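Local coordinates for protein putative phosphohistidine phosphatase SixA (PDB 2RFL) that probably removes phosphate groups from phosphohistidine or a related substrate, as a putative SixA-type member of the histidine phosphatase superfamily, at residues D56-S61 with S109-G114. Sequence-based numbering, arbitrary orientation. Where two conformers were deposited one is given.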
loop_
_atom_site.group_PDB
_atom_site.type_symbol
_atom_site.label_atom_id
_atom_site.label_comp_id
_atom_site.label_asym_id
_atom_site.label_seq_id
_atom_site.Cartn_x
_atom_site.Cartn_y
_atom_site.Cartn_z
ATOM N N ASP A 56 -9.518 1.686 8.159
ATOM C CA ASP A 56 -10.811 2.387 8.047
ATOM C C ASP A 56 -11.071 2.847 6.618
ATOM O O ASP A 56 -12.146 2.667 6.102
ATOM C CB ASP A 56 -10.815 3.588 8.980
ATOM C CG ASP A 56 -10.384 3.227 10.376
ATOM O OD1 ASP A 56 -10.518 2.048 10.780
ATOM O OD2 ASP A 56 -9.920 4.119 11.084
ATOM N N LEU A 57 -10.043 3.436 6.008
ATOM C CA LEU A 57 -10.077 3.936 4.627
ATOM C C LEU A 57 -8.944 3.364 3.719
ATOM O O LEU A 57 -7.773 3.354 4.107
ATOM C CB LEU A 57 -10.041 5.472 4.646
ATOM C CG LEU A 57 -9.806 6.164 3.296
ATOM C CD1 LEU A 57 -10.999 6.164 2.341
ATOM C CD2 LEU A 57 -9.299 7.565 3.564
ATOM N N ILE A 58 -9.324 2.896 2.536
ATOM C CA ILE A 58 -8.389 2.469 1.490
ATOM C C ILE A 58 -8.379 3.431 0.310
ATOM O O ILE A 58 -9.411 3.582 -0.348
ATOM C CB ILE A 58 -8.738 1.067 0.897
ATOM C CG1 ILE A 58 -8.677 -0.017 1.969
ATOM C CG2 ILE A 58 -7.790 0.708 -0.258
ATOM C CD1 ILE A 58 -9.457 -1.255 1.623
ATOM N N LEU A 59 -7.211 4.048 0.029
ATOM C CA LEU A 59 -7.001 4.891 -1.170
ATOM C C LEU A 59 -6.157 4.159 -2.208
ATOM O O LEU A 59 -5.044 3.731 -1.944
ATOM C CB LEU A 59 -6.335 6.211 -0.812
ATOM C CG LEU A 59 -6.984 7.112 0.234
ATOM C CD1 LEU A 59 -6.198 8.388 0.564
ATOM C CD2 LEU A 59 -8.417 7.379 -0.222
ATOM N N SER A 60 -6.706 3.979 -3.395
ATOM C CA SER A 60 -6.062 3.134 -4.413
ATOM C C SER A 60 -6.022 3.830 -5.751
ATOM O O SER A 60 -6.923 4.585 -6.063
ATOM C CB SER A 60 -6.835 1.825 -4.590
ATOM O OG SER A 60 -6.337 1.009 -5.665
ATOM N N SER A 61 -4.978 3.546 -6.533
ATOM C CA SER A 61 -4.968 3.779 -7.969
ATOM C C SER A 61 -6.239 3.183 -8.610
ATOM O O SER A 61 -6.823 2.176 -8.140
ATOM C CB SER A 61 -3.692 3.163 -8.606
ATOM O OG SER A 61 -3.583 3.294 -10.034
ATOM N N SER A 109 -6.956 4.911 10.864
ATOM C CA SER A 109 -6.009 4.146 10.043
ATOM C C SER A 109 -6.301 4.163 8.550
ATOM O O SER A 109 -7.429 4.007 8.103
ATOM C CB SER A 109 -5.781 2.701 10.551
ATOM O OG SER A 109 -6.972 2.013 10.835
ATOM N N VAL A 110 -5.243 4.333 7.777
ATOM C CA VAL A 110 -5.398 4.503 6.352
ATOM C C VAL A 110 -4.357 3.723 5.555
ATOM O O VAL A 110 -3.186 3.641 5.919
ATOM C CB VAL A 110 -5.472 6.017 5.953
ATOM C CG1 VAL A 110 -4.399 6.774 6.655
ATOM C CG2 VAL A 110 -5.329 6.216 4.444
HETATM N N MSE A 111 -4.836 3.154 4.462
HETATM C CA MSE A 111 -4.041 2.325 3.610
HETATM C C MSE A 111 -4.022 2.889 2.206
HETATM O O MSE A 111 -5.072 3.168 1.610
HETATM C CB MSE A 111 -4.589 0.915 3.559
HETATM C CG MSE A 111 -3.909 0.097 2.511
HETATM SE SE MSE A 111 -4.121 -1.767 2.774
HETATM C CE MSE A 111 -5.624 -2.181 1.529
ATOM N N LEU A 112 -2.820 3.026 1.675
ATOM C CA LEU A 112 -2.664 3.443 0.310
ATOM C C LEU A 112 -2.345 2.248 -0.574
ATOM O O LEU A 112 -1.537 1.421 -0.202
ATOM C CB LEU A 112 -1.588 4.540 0.194
ATOM C CG LEU A 112 -1.774 5.847 0.975
ATOM C CD1 LEU A 112 -0.841 6.786 0.304
ATOM C CD2 LEU A 112 -3.209 6.512 1.019
ATOM N N VAL A 113 -2.973 2.173 -1.749
ATOM C CA VAL A 113 -2.682 1.125 -2.757
ATOM C C VAL A 113 -2.251 1.766 -4.105
ATOM O O VAL A 113 -3.062 2.208 -4.909
ATOM C CB VAL A 113 -3.896 0.141 -2.952
ATOM C CG1 VAL A 113 -3.590 -1.018 -3.964
ATOM C CG2 VAL A 113 -4.358 -0.410 -1.621
ATOM N N GLY A 114 -0.947 1.800 -4.340
ATOM C CA GLY A 114 -0.388 2.388 -5.571
ATOM C C GLY A 114 0.903 1.712 -5.974
ATOM O O GLY A 114 1.096 0.528 -5.691
#
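Leu-57 O accepts a hydrogen bond from Met-111 N at 3.0 Å, and Met-111 O in turn takes the N-H of Leu-59. The ladder continues as Leu-59 O receives Val-113 N and Val-113 O receives Ser-61 N at 2.8 Å. The strands run parallel, their axes 18° apart. At the start, Ser-109 O draws weak bonds from both Asp-56 N and Leu-57 N. Ser-109 N is satisfied by a side chain instead: Asp-56 OD2, at 3.1 Å, which it meets from above the carboxylate plane. Ile-58 and Ser-60 turn their backbone bonds to strand 82-85 and the adjoining Ile-86. On their face of the sheet, Met-111, a selenomethionine, bends at SE (chi3 98°), and its CE lies against Ile-58 CG1 at 3.8 Å. Leu-59 and Leu-112 lie side by side on the other face, Leu-59 CD1 to Leu-112 CD2 3.6 Å. Ser-60 OG, anti to its own N (chi1 174°), donates to Ser-61 O in the carbonyl plane. In the conformer given, Ser-61 OG bonds to His-115 NE2 and Ala-63 N. These are neighbouring inner strands of the alpha-beta-alpha sandwich of histidine phosphatases, in which loops at the C-terminal strand ends typically form the active site.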